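Side-chain contacts in esterase (Thermotoga maritima, PDB 3DOH), which is a thermostable esterase that probably hydrolyses carboxylic ester bonds in an alpha/beta-hydrolase domain, which it carries beside an immunoglobulin-like domain: residues Val201-Pro206 and Trp374-Ser379; Ile158-Phe163 and Ile251-Asp256; Ile311-Ala316 and Glu325-Leu330; Lys348-Met351 and Gly355-Pro358; Pro223-Ser226 and Phe231-Arg234. One frame throughout, in Å; residues are numbered along the deposited sequence.

Interaction 1 of 5, residues Val201-Pro206 and Trp374-Ser379; sequences VVWAQP and WLFEQS
The six-membered end of the W203 indole reaches across to two consecutive residues of the last helix, L375 and F376, and this one side chain supplies the whole of its segment's share. W203 CZ3 lies 3.6 Å from L375 CD2; the methyl approaches the ring obliquely, and the two side chains cross at about a right angle. F376 comes in differently. Its CE2 sits at the edge of the indole, near the plane, 3.9 Å from W203 CE3, so one ring presents an edge to the tilted neighbour. With CG anti to the backbone N (chi1 -178°), L375 carries its branch out from the helix toward the indole. Behind W203, V202 CG1 lies over one face of the ring, toward the rim, 3.5 Å above the plane, while NE1 is held by the carbonyl of G199, which helps fix the rotation of the indole. On the helical side the last turn is closed by Q378, whose NE2 bonds W374 O at 3.1 Å. The contact is entirely buried: W203 rests on V177 and T268, L375 on Y266, A290 and I292, and F376 on P175 and V177 while stacking with H212, so the 3-10 turn and helix 369-376 meet over strands 174-180, 264-270 and 290-294.

Interaction 2 of 5, residues Ile158-Phe163 and Ile251-Asp256; sequences IPYRLF and IRKLLD. With SO4 (sulfate ion), chain G.
Y160 and L162 meet K253 and L254 where a helix covers the antiparallel end of the alpha/beta-hydrolase sheet, a helix-on-sheet layer made mainly by leucine and tyrosine. The short axes of strand 158-163 and helix 251-256 approach to 12.1 Å and run at 37° to one another, a separation that side chains alone must bridge. L162 and L254 do so as a pair of branched ends sliding past each other in opposite directions, with L162 CD1 lying 4.1 Å from L254 CG. Y160, two residues earlier on the same side of the strand, also points toward the helix. Its CG takes the crowded position between the backbone N and the carbonyl carbon (chi1 70°), and the ring's far end then reaches both helix residues: OH lies 4.1 Å from K253 CD and CE2 lies 4.3 Å from L254 CD1. The lysine contributes only its aliphatic part here, crossing the tyrosine at about a right angle.

R161, between these two residues, points to the other face of the strand. Its guanidinium meets a sulfate ion, probably from the crystallisation liquor, at its edge: NH2 makes weak bonds to O3 (3.0 Å) and O1, and NH1 another to O1. H138 ND1 also hydrogen-bonds that anion, and the carbonyls of F144 and N190 also hold the guanidinium. Strand 157-163 lies between strands 144-150 and 215-219, and L217 of the latter touches both Y160 and L254, with I250 of helix 242-257 adding to the cover of the tyrosine.

Interaction 3 of 5, residues Ile311-Ala316 and Glu325-Leu330; sequences IWVFHA and ENSRVL
Van der Waals contact carries most of this junction, and it converges on S327, the helix residue that projects between V313 and H315 of the strand. The two strand residues, spaced by one, point to the same side and straddle the serine. V313 CG1, placed anti to the backbone N (chi1 -174°), packs 3.5 Å from S327 CB, and the same CB lies 3.5 Å from H315 CD2. S327 OG comes up to the edge of the imidazole, in its plane, on the CD2 side; this is a meeting with ring carbon, not with a ring nitrogen. N326 adds a lighter touch, its CB lying 4.4 Å from H315 NE2 in an oblique approach. So small a residue as serine at the centre goes with the close spacing of the backbones: the short axes of strand and helix come to 8.4 Å, with 151° between their directions.

The polar bonds of the side chains lie off the contact itself. H315 ND1 donates to A316 O within the strand segment over 3.3 Å, from above the carbonyl plane rather than along a lone pair, which helps fix how the imidazole is turned. R328, on another side of the helix, is salt-bridged to E345 of strand 341-346.

Beyond the serine, W278 of helix 272-283 covers V313 and L330. Strand 311-316, helix 325-336 and strand 341-346 form a beta-alpha-beta unit of the alpha/beta-hydrolase fold. The connection between the first two holds D319, whose geometry is consistent with the acid of a Ser-His-Asp triad.

Interaction 4 of 5, residues Lys348-Met351 and Gly355-Pro358; sequences KGFM and GWDP. With SO4 (sulfate ion), chain D.
M351 O receives the backbone N-H of W356 at 3.0 Å, the donor standing well above the carbonyl plane, 52° out of it. The N of G355 also lies close to this oxygen, and G355 has the positive phi (88°) with which the chain leaves the helix.

The M351 side chain then folds over the residues that follow the turn. The bend at chi2 brings SD to the edge of the W356 ring, 5.4 Å from the six-membered centroid, as a Met-aromatic contact. The further bend at chi3 sets CE 3.9 Å from W356 CB, while M351 CB lies 4.1 Å from P358 CB. F350 runs alongside the tryptophan, both pointing the same way, with CE2 4.0 Å from W356 CZ3.

Before the helix, K348 N donates to sulfate O3 at 2.9 Å and nearly straight (170°); R207 of a neighbouring subunit binds the same ion, so the anion bridges two chains in the crystal. P364 of helix 362-366 covers F350, M351 and W356. A Schellman motif thus ends helix 350-353 and starts the loop to H359, probably the histidine of a Ser-His-Asp triad, whose backbone N is bonded by D357 OD1.

Interaction 5 of 5, residues Pro223-Ser226 and Phe231-Arg234; sequences PNSS and FTDR
S226 and F231 bring their CA atoms to 6.1 Å where one irregular loop doubles back on itself, neither arm being helix or strand. The serine backbone is extended (phi 166°, psi 156°), whereas F231 has a psi near zero, so the chain turns there and carries T232 back beside S225.

The one hydrogen bond across the turn is weak: F231 N donates to S226 OG over 3.3 Å. With chi1 at 74°, the hydroxyl sits between its own backbone N and carbonyl carbon, which brings it within reach of the F231 amide. The carbonyl of S228 also bonds this oxygen, which is thus bonded both to S228, within the intervening residues, and to F231 beyond them. The serine also meets the ring of F231 from its edge, in the ring plane, with S226 CB 3.4 Å from CD1. One residue along, the T232 methyl CG2 packs 3.6 Å from S225 OG, an apolar group against a hydroxyl.

R186, outside the two segments, meets both arms. Its NH1 hydrogen-bonds S225 O, and its guanidinium makes a cation-pi interaction with the F231 ring, about 5 Å from which a sulfate ion is bound. The loop joins strand 215-219 to helix 242-257, and both S226 and F231 rest on M272 of helix 272-283, next to S271, probably the nucleophile, on a GxSxG nucleophile elbow.

How the interactions relate
Four of the five contacts form a continuous chain of packing through the alpha/beta-hydrolase domain; interaction 5 touches none of them. Interaction 1 touches interaction 2, with A204 CB 3.7 Å from F163 CD1, and interaction 3, with W374 CH2 3.6 Å from W312 N. Interaction 3 in turn meets interaction 4, where A316 CB lies 4.0 Å from M351 CG. Interactions 3 and 4 touch the probable triad of S271, D319 and H359 through H315 and D357, while F231 of interaction 5 lies near it without touching. The nearest atoms of interaction 5 remain about 12 Å from interaction 3. Interactions 2 and 4 lie farthest apart, centres about 34 Å from each other.

Interaction 1 of 5, residues Val201-Pro206 and Trp374-Ser379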
# COMPACT_ATOMS: atom_id res chain seq x y z
N VAL A 201 25.07 29.93 6.30
CA VAL A 201 23.83 30.63 6.20
C VAL A 201 23.00 30.56 7.49
O VAL A 201 22.27 31.49 7.83
CB VAL A 201 23.14 29.98 4.98
CG1 VAL A 201 21.81 29.35 5.31
CG2 VAL A 201 23.20 30.87 3.75
N VAL A 202 23.15 29.49 8.25
CA VAL A 202 22.38 29.34 9.50
C VAL A 202 22.61 30.57 10.39
O VAL A 202 21.66 31.17 10.90
CB VAL A 202 22.68 27.98 10.22
CG1 VAL A 202 24.16 27.88 10.63
CG2 VAL A 202 21.76 27.78 11.40
N TRP A 203 23.88 30.99 10.49
CA TRP A 203 24.22 32.10 11.34
C TRP A 203 23.55 33.35 10.81
O TRP A 203 23.41 34.33 11.51
CB TRP A 203 25.71 32.26 11.39
CG TRP A 203 26.42 30.90 11.51
CD1 TRP A 203 27.03 30.20 10.49
CD2 TRP A 203 26.56 30.10 12.69
NE1 TRP A 203 27.53 29.02 10.98
CE2 TRP A 203 27.25 28.93 12.32
CE3 TRP A 203 26.14 30.25 14.02
CZ2 TRP A 203 27.55 27.92 13.25
CZ3 TRP A 203 26.44 29.26 14.94
CH2 TRP A 203 27.13 28.11 14.55
N ALA A 204 23.07 33.29 9.58
CA ALA A 204 22.57 34.49 8.95
C ALA A 204 21.06 34.52 8.93
O ALA A 204 20.48 35.53 8.56
CB ALA A 204 23.18 34.65 7.55
N GLN A 205 20.44 33.43 9.36
CA GLN A 205 18.97 33.39 9.49
C GLN A 205 18.42 34.45 10.46
O GLN A 205 19.00 34.64 11.52
CB GLN A 205 18.52 31.97 9.84
CG GLN A 205 18.45 31.04 8.58
CD GLN A 205 18.27 29.57 8.92
OE1 GLN A 205 18.38 28.71 8.03
NE2 GLN A 205 17.99 29.25 10.21
N PRO A 206 17.39 35.22 10.08
CA PRO A 206 16.68 36.08 11.07
C PRO A 206 16.47 35.50 12.48
O PRO A 206 16.76 36.19 13.45
CB PRO A 206 15.36 36.38 10.38
CG PRO A 206 15.77 36.47 8.94
CD PRO A 206 16.84 35.42 8.72
N TRP A 374 25.24 27.86 22.27
CA TRP A 374 26.47 27.67 22.98
C TRP A 374 27.62 28.47 22.36
O TRP A 374 28.46 29.03 23.06
CB TRP A 374 26.82 26.19 22.99
CG TRP A 374 28.22 25.91 23.51
CD1 TRP A 374 28.58 25.72 24.83
CD2 TRP A 374 29.45 25.80 22.74
NE1 TRP A 374 29.93 25.47 24.90
CE2 TRP A 374 30.48 25.51 23.65
CE3 TRP A 374 29.75 25.86 21.37
CZ2 TRP A 374 31.82 25.33 23.23
CZ3 TRP A 374 31.09 25.68 20.97
CH2 TRP A 374 32.09 25.42 21.89
N LEU A 375 27.66 28.54 21.03
CA LEU A 375 28.82 29.18 20.42
C LEU A 375 28.77 30.63 20.84
O LEU A 375 29.79 31.19 21.24
CB LEU A 375 28.83 29.02 18.91
CG LEU A 375 29.99 29.60 18.08
CD1 LEU A 375 31.20 28.68 18.11
CD2 LEU A 375 29.51 29.72 16.67
N PHE A 376 27.56 31.19 20.83
CA PHE A 376 27.39 32.61 21.17
C PHE A 376 27.63 32.99 22.63
O PHE A 376 27.86 34.16 22.92
CB PHE A 376 26.08 33.22 20.60
CG PHE A 376 26.14 33.41 19.13
CD1 PHE A 376 27.06 34.28 18.57
CD2 PHE A 376 25.33 32.68 18.29
CE1 PHE A 376 27.15 34.44 17.19
CE2 PHE A 376 25.43 32.84 16.90
CZ PHE A 376 26.35 33.72 16.36
N GLU A 377 27.58 32.04 23.55
CA GLU A 377 27.96 32.42 24.92
C GLU A 377 29.48 32.37 25.13
O GLU A 377 29.96 32.57 26.25
CB GLU A 377 27.15 31.69 25.97
CG GLU A 377 26.75 30.29 25.54
CD GLU A 377 25.54 29.73 26.31
OE1 GLU A 377 25.68 28.70 27.03
OE2 GLU A 377 24.44 30.32 26.19
N GLN A 378 30.25 32.13 24.06
CA GLN A 378 31.71 32.12 24.23
C GLN A 378 32.36 33.46 23.89
O GLN A 378 31.78 34.27 23.16
CB GLN A 378 32.37 30.98 23.47
CG GLN A 378 31.76 29.62 23.68
CD GLN A 378 31.57 29.19 25.14
OE1 GLN A 378 32.44 29.35 26.00
NE2 GLN A 378 30.41 28.61 25.41
N SER A 379 33.56 33.68 24.43
CA SER A 379 34.32 34.95 24.35
C SER A 379 35.67 34.81 25.07
O SER A 379 35.88 33.81 25.76
CB SER A 379 33.53 36.09 25.00
OG SER A 379 34.35 37.24 25.12

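Interaction 2 of 5, residues Ile158-Phe163 and Ile251-Asp256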
# COMPACT_ATOMS: atom_id res chain seq x y z
N ILE A 158 41.56 34.38 -3.35
CA ILE A 158 40.55 33.69 -2.57
C ILE A 158 39.25 34.45 -2.64
O ILE A 158 39.12 35.54 -2.09
CB ILE A 158 40.98 33.47 -1.07
CG1 ILE A 158 42.17 32.49 -0.94
CG2 ILE A 158 39.79 33.02 -0.22
CD1 ILE A 158 41.86 31.06 -1.20
N PRO A 159 38.25 33.85 -3.32
CA PRO A 159 36.93 34.47 -3.29
C PRO A 159 36.27 34.22 -1.92
O PRO A 159 36.47 33.13 -1.30
CB PRO A 159 36.17 33.73 -4.41
CG PRO A 159 37.17 32.83 -5.07
CD PRO A 159 38.25 32.59 -4.09
N TYR A 160 35.51 35.21 -1.44
CA TYR A 160 34.75 35.02 -0.21
C TYR A 160 33.42 35.74 -0.16
O TYR A 160 33.16 36.69 -0.89
CB TYR A 160 35.60 35.35 1.02
CG TYR A 160 35.95 36.81 1.21
CD1 TYR A 160 37.03 37.42 0.51
CD2 TYR A 160 35.23 37.60 2.12
CE1 TYR A 160 37.36 38.77 0.71
CE2 TYR A 160 35.54 38.94 2.33
CZ TYR A 160 36.61 39.51 1.63
OH TYR A 160 36.90 40.84 1.86
N ARG A 161 32.54 35.24 0.69
CA ARG A 161 31.22 35.80 0.87
C ARG A 161 31.18 36.22 2.30
O ARG A 161 31.59 35.46 3.18
CB ARG A 161 30.10 34.75 0.62
CG ARG A 161 30.03 34.08 -0.75
CD ARG A 161 29.69 35.01 -1.90
NE ARG A 161 28.31 35.47 -1.91
CZ ARG A 161 27.43 35.32 -2.91
NH1 ARG A 161 27.75 34.70 -4.05
NH2 ARG A 161 26.21 35.80 -2.76
N LEU A 162 30.65 37.41 2.55
CA LEU A 162 30.60 37.98 3.89
C LEU A 162 29.22 38.52 4.19
O LEU A 162 28.69 39.28 3.41
CB LEU A 162 31.60 39.13 3.99
CG LEU A 162 31.54 40.04 5.23
CD1 LEU A 162 32.29 39.40 6.41
CD2 LEU A 162 32.15 41.39 4.90
N PHE A 163 28.64 38.14 5.33
CA PHE A 163 27.34 38.69 5.79
C PHE A 163 27.60 39.82 6.76
O PHE A 163 28.32 39.66 7.73
CB PHE A 163 26.49 37.60 6.47
CG PHE A 163 25.13 38.07 7.05
CD1 PHE A 163 23.95 38.01 6.27
CD2 PHE A 163 25.02 38.46 8.39
CE1 PHE A 163 22.67 38.35 6.81
CE2 PHE A 163 23.76 38.84 8.95
CZ PHE A 163 22.58 38.78 8.14
N ILE A 251 40.48 37.65 7.75
CA ILE A 251 39.91 37.96 9.07
C ILE A 251 40.43 39.33 9.54
O ILE A 251 39.67 40.18 10.03
CB ILE A 251 40.13 36.81 10.11
CG1 ILE A 251 39.16 35.66 9.83
CG2 ILE A 251 39.93 37.29 11.55
CD1 ILE A 251 39.62 34.32 10.34
N ARG A 252 41.73 39.55 9.33
CA ARG A 252 42.37 40.82 9.75
C ARG A 252 41.92 42.00 8.94
O ARG A 252 41.78 43.07 9.50
CB ARG A 252 43.89 40.73 9.76
CG ARG A 252 44.36 39.54 10.54
CD ARG A 252 45.85 39.64 10.91
NE ARG A 252 46.13 38.79 12.07
CZ ARG A 252 47.01 37.79 12.07
NH1 ARG A 252 47.73 37.53 10.96
NH2 ARG A 252 47.18 37.06 13.18
N LYS A 253 41.68 41.80 7.65
CA LYS A 253 41.14 42.89 6.83
C LYS A 253 39.80 43.29 7.46
O LYS A 253 39.54 44.48 7.72
CB LYS A 253 40.97 42.48 5.36
CG LYS A 253 40.39 43.61 4.53
CD LYS A 253 39.95 43.31 3.04
CE LYS A 253 41.10 42.97 2.09
NZ LYS A 253 42.20 43.98 2.08
N LEU A 254 38.99 42.28 7.75
CA LEU A 254 37.64 42.47 8.27
C LEU A 254 37.63 43.26 9.58
O LEU A 254 36.81 44.19 9.76
CB LEU A 254 36.99 41.11 8.47
CG LEU A 254 36.07 40.50 7.41
CD1 LEU A 254 36.07 41.17 6.02
CD2 LEU A 254 36.36 39.03 7.33
N LEU A 255 38.54 42.88 10.48
CA LEU A 255 38.70 43.54 11.75
C LEU A 255 39.01 44.99 11.51
O LEU A 255 38.44 45.84 12.18
CB LEU A 255 39.85 42.93 12.57
CG LEU A 255 39.76 41.52 13.14
CD1 LEU A 255 40.96 41.20 14.04
CD2 LEU A 255 38.49 41.37 13.91
N ASP A 256 39.92 45.26 10.58
CA ASP A 256 40.23 46.63 10.20
C ASP A 256 38.99 47.29 9.64
O ASP A 256 38.61 48.35 10.11
CB ASP A 256 41.36 46.68 9.18
CG ASP A 256 42.67 46.15 9.73
OD1 ASP A 256 42.85 46.19 10.96
OD2 ASP A 256 43.51 45.70 8.93
S SO4 G . 23.67 36.25 -5.31
O1 SO4 G . 24.73 35.27 -5.58
O2 SO4 G . 23.37 36.90 -6.59
O3 SO4 G . 24.10 37.23 -4.31
O4 SO4 G . 22.48 35.56 -4.81

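Interaction 3 of 5, residues Ile311-Ala316 and Glu325-Leu330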
# COMPACT_ATOMS: atom_id res chain seq x y z
N ILE A 311 35.44 24.19 22.64
CA ILE A 311 35.39 23.47 21.38
C ILE A 311 34.29 22.43 21.48
O ILE A 311 34.25 21.67 22.43
CB ILE A 311 36.77 22.74 21.11
CG1 ILE A 311 37.88 23.78 20.90
CG2 ILE A 311 36.66 21.76 19.94
CD1 ILE A 311 39.29 23.22 20.73
N TRP A 312 33.41 22.36 20.50
CA TRP A 312 32.39 21.32 20.50
C TRP A 312 32.55 20.55 19.20
O TRP A 312 32.23 21.04 18.12
CB TRP A 312 31.00 21.92 20.68
CG TRP A 312 29.91 20.92 20.87
CD1 TRP A 312 29.95 19.60 20.54
CD2 TRP A 312 28.59 21.16 21.39
NE1 TRP A 312 28.76 18.99 20.84
CE2 TRP A 312 27.91 19.93 21.36
CE3 TRP A 312 27.93 22.29 21.87
CZ2 TRP A 312 26.58 19.80 21.81
CZ3 TRP A 312 26.61 22.17 22.32
CH2 TRP A 312 25.95 20.93 22.28
N VAL A 313 33.10 19.35 19.33
CA VAL A 313 33.36 18.46 18.21
C VAL A 313 32.12 17.61 17.85
O VAL A 313 31.35 17.20 18.73
CB VAL A 313 34.51 17.53 18.60
CG1 VAL A 313 34.96 16.65 17.43
CG2 VAL A 313 35.68 18.33 19.12
N PHE A 314 31.92 17.35 16.57
CA PHE A 314 30.81 16.53 16.07
C PHE A 314 31.41 15.56 15.03
O PHE A 314 32.32 15.96 14.25
CB PHE A 314 29.72 17.41 15.41
CG PHE A 314 28.96 18.30 16.37
CD1 PHE A 314 29.48 19.52 16.79
CD2 PHE A 314 27.71 17.91 16.86
CE1 PHE A 314 28.75 20.35 17.70
CE2 PHE A 314 26.98 18.75 17.76
CZ PHE A 314 27.50 19.95 18.18
N HIS A 315 30.92 14.32 15.00
CA HIS A 315 31.37 13.30 14.04
C HIS A 315 30.33 12.18 14.11
O HIS A 315 29.66 12.02 15.12
CB HIS A 315 32.73 12.75 14.49
CG HIS A 315 33.63 12.33 13.37
ND1 HIS A 315 33.25 11.43 12.39
CD2 HIS A 315 34.91 12.66 13.09
CE1 HIS A 315 34.25 11.25 11.55
NE2 HIS A 315 35.27 11.97 11.97
N ALA A 316 30.18 11.39 13.06
CA ALA A 316 29.28 10.24 13.15
C ALA A 316 30.15 9.02 13.24
O ALA A 316 31.14 8.90 12.49
CB ALA A 316 28.38 10.14 11.95
N GLU A 325 37.50 8.09 14.62
CA GLU A 325 38.66 8.10 15.52
C GLU A 325 39.43 9.43 15.43
O GLU A 325 40.01 9.90 16.39
CB GLU A 325 39.55 6.89 15.24
CG GLU A 325 40.93 6.94 15.87
CD GLU A 325 40.96 6.43 17.32
OE1 GLU A 325 39.98 6.69 18.11
OE2 GLU A 325 41.97 5.74 17.67
N ASN A 326 39.41 10.04 14.25
CA ASN A 326 39.94 11.35 14.05
C ASN A 326 39.44 12.41 15.05
O ASN A 326 40.21 13.24 15.52
CB ASN A 326 39.64 11.77 12.64
CG ASN A 326 40.71 11.37 11.67
OD1 ASN A 326 41.64 12.13 11.44
ND2 ASN A 326 40.60 10.19 11.08
N SER A 327 38.14 12.41 15.37
CA SER A 327 37.62 13.32 16.40
C SER A 327 37.89 12.79 17.80
O SER A 327 38.34 13.54 18.67
CB SER A 327 36.12 13.54 16.25
OG SER A 327 35.89 14.42 15.19
N ARG A 328 37.63 11.50 18.00
CA ARG A 328 37.88 10.87 19.31
C ARG A 328 39.25 11.13 19.87
O ARG A 328 39.38 11.40 21.08
CB ARG A 328 37.64 9.36 19.30
CG ARG A 328 36.22 9.00 19.19
CD ARG A 328 36.15 7.61 18.84
NE ARG A 328 34.79 7.17 18.60
CZ ARG A 328 34.45 5.91 18.43
NH1 ARG A 328 35.37 4.95 18.51
NH2 ARG A 328 33.18 5.60 18.17
N VAL A 329 40.27 11.06 19.01
CA VAL A 329 41.61 11.27 19.52
C VAL A 329 41.82 12.70 20.03
O VAL A 329 42.36 12.86 21.11
CB VAL A 329 42.74 10.77 18.57
CG1 VAL A 329 42.78 11.61 17.27
CG2 VAL A 329 44.06 10.82 19.29
N LEU A 330 41.39 13.73 19.28
CA LEU A 330 41.54 15.10 19.77
C LEU A 330 40.74 15.29 21.06
O LEU A 330 41.23 15.84 22.05
CB LEU A 330 41.10 16.12 18.73
CG LEU A 330 41.91 16.44 17.46
CD1 LEU A 330 43.41 16.11 17.58
CD2 LEU A 330 41.32 15.71 16.28

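Interaction 4 of 5, residues Lys348-Met351 and Gly355-Pro358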
# COMPACT_ATOMS: atom_id res chain seq x y z
N LYS A 348 26.06 4.93 15.13
CA LYS A 348 25.88 4.10 13.93
C LYS A 348 24.42 3.97 13.59
O LYS A 348 23.61 3.67 14.47
CB LYS A 348 26.43 2.70 14.18
CG LYS A 348 26.22 1.74 13.00
CD LYS A 348 27.13 0.54 13.07
CE LYS A 348 26.89 -0.34 11.86
NZ LYS A 348 27.60 0.21 10.69
N GLY A 349 24.07 4.20 12.33
CA GLY A 349 22.68 4.15 11.93
C GLY A 349 21.85 5.43 12.10
O GLY A 349 20.85 5.62 11.39
N PHE A 350 22.23 6.30 13.04
CA PHE A 350 21.47 7.53 13.27
C PHE A 350 21.26 8.37 11.99
O PHE A 350 20.16 8.90 11.72
CB PHE A 350 22.13 8.39 14.34
CG PHE A 350 21.56 9.77 14.44
CD1 PHE A 350 20.66 10.09 15.43
CD2 PHE A 350 21.92 10.75 13.54
CE1 PHE A 350 20.12 11.39 15.54
CE2 PHE A 350 21.38 12.03 13.62
CZ PHE A 350 20.49 12.36 14.61
N MET A 351 22.35 8.49 11.22
CA MET A 351 22.32 9.28 10.01
C MET A 351 21.38 8.65 8.98
O MET A 351 20.43 9.33 8.52
CB MET A 351 23.73 9.47 9.46
CG MET A 351 24.66 10.23 10.40
SD MET A 351 24.25 11.98 10.57
CE MET A 351 24.83 12.57 9.01
N GLY A 355 17.92 9.73 6.84
CA GLY A 355 18.01 9.81 5.40
C GLY A 355 19.29 10.47 4.89
O GLY A 355 19.31 11.01 3.79
N TRP A 356 20.35 10.42 5.69
CA TRP A 356 21.55 11.20 5.43
C TRP A 356 22.70 10.23 5.29
O TRP A 356 22.79 9.26 6.04
CB TRP A 356 21.83 12.18 6.60
CG TRP A 356 20.75 13.22 6.85
CD1 TRP A 356 20.02 13.89 5.89
CD2 TRP A 356 20.28 13.72 8.13
NE1 TRP A 356 19.13 14.76 6.49
CE2 TRP A 356 19.26 14.67 7.86
CE3 TRP A 356 20.61 13.45 9.47
CZ2 TRP A 356 18.57 15.34 8.87
CZ3 TRP A 356 19.92 14.13 10.48
CH2 TRP A 356 18.93 15.07 10.17
N ASP A 357 23.55 10.48 4.29
CA ASP A 357 24.85 9.85 4.17
C ASP A 357 25.61 10.04 5.53
O ASP A 357 25.65 11.17 6.03
CB ASP A 357 25.58 10.53 3.01
CG ASP A 357 26.97 9.92 2.74
OD1 ASP A 357 27.86 9.94 3.66
OD2 ASP A 357 27.16 9.41 1.59
N PRO A 358 26.18 8.95 6.14
CA PRO A 358 26.79 9.23 7.46
C PRO A 358 27.98 10.20 7.44
O PRO A 358 28.40 10.64 8.48
CB PRO A 358 27.16 7.83 8.04
CG PRO A 358 27.02 6.89 6.97
CD PRO A 358 26.32 7.53 5.77
S SO4 D . 27.63 2.77 18.04
O1 SO4 D . 27.12 2.96 19.43
O2 SO4 D . 28.88 2.05 17.88
O3 SO4 D . 27.74 4.09 17.40
O4 SO4 D . 26.70 1.89 17.34

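Interaction 5 of 5, residues Pro223-Ser226 and Phe231-Arg234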
# COMPACT_ATOMS: atom_id res chain seq x y z
N PRO A 223 40.43 24.70 -6.53
CA PRO A 223 39.90 23.33 -6.65
C PRO A 223 40.99 22.29 -6.38
O PRO A 223 40.67 21.14 -6.07
CB PRO A 223 39.45 23.26 -8.11
CG PRO A 223 39.11 24.66 -8.46
CD PRO A 223 40.08 25.52 -7.70
N ASN A 224 42.25 22.69 -6.50
CA ASN A 224 43.36 21.76 -6.39
C ASN A 224 44.24 22.05 -5.18
O ASN A 224 45.43 21.74 -5.18
CB ASN A 224 44.20 21.78 -7.67
CG ASN A 224 43.82 20.67 -8.64
OD1 ASN A 224 43.27 20.94 -9.71
ND2 ASN A 224 44.11 19.43 -8.27
N SER A 225 43.64 22.65 -4.16
CA SER A 225 44.22 22.64 -2.82
C SER A 225 43.16 22.39 -1.76
O SER A 225 42.20 21.66 -1.99
CB SER A 225 44.95 23.95 -2.54
OG SER A 225 45.74 23.86 -1.37
N SER A 226 43.34 23.01 -0.59
CA SER A 226 42.56 22.66 0.59
C SER A 226 43.17 23.25 1.85
O SER A 226 44.37 23.53 1.90
CB SER A 226 42.44 21.14 0.72
OG SER A 226 43.66 20.57 1.17
N PHE A 231 44.88 17.49 1.25
CA PHE A 231 44.98 17.14 -0.17
C PHE A 231 46.31 17.57 -0.84
O PHE A 231 46.51 17.36 -2.05
CB PHE A 231 43.77 17.71 -0.94
CG PHE A 231 42.42 17.14 -0.53
CD1 PHE A 231 41.57 17.86 0.29
CD2 PHE A 231 42.00 15.89 -0.99
CE1 PHE A 231 40.31 17.33 0.66
CE2 PHE A 231 40.74 15.35 -0.63
CZ PHE A 231 39.90 16.08 0.21
N THR A 232 47.23 18.17 -0.08
CA THR A 232 48.51 18.61 -0.65
C THR A 232 49.70 18.02 0.10
O THR A 232 50.70 18.72 0.31
CB THR A 232 48.64 20.14 -0.63
OG1 THR A 232 48.39 20.63 0.70
CG2 THR A 232 47.69 20.80 -1.65
N ASP A 233 49.57 16.75 0.49
CA ASP A 233 50.61 16.00 1.21
C ASP A 233 50.08 14.70 1.85
O ASP A 233 49.09 14.71 2.57
CB ASP A 233 51.26 16.88 2.28
CG ASP A 233 52.47 16.23 2.91
OD1 ASP A 233 52.83 15.11 2.50
OD2 ASP A 233 53.07 16.84 3.83
N ARG A 234 50.75 13.58 1.56
CA ARG A 234 50.59 12.30 2.32
C ARG A 234 51.77 12.10 3.30
O ARG A 234 52.64 11.23 3.11
CB ARG A 234 50.33 11.06 1.40
CG ARG A 234 50.19 9.67 2.14
CD ARG A 234 48.92 8.81 1.77
NE ARG A 234 49.01 7.97 0.55
CZ ARG A 234 49.13 6.63 0.52
NH1 ARG A 234 49.20 5.90 1.64
NH2 ARG A 234 49.18 6.00 -0.66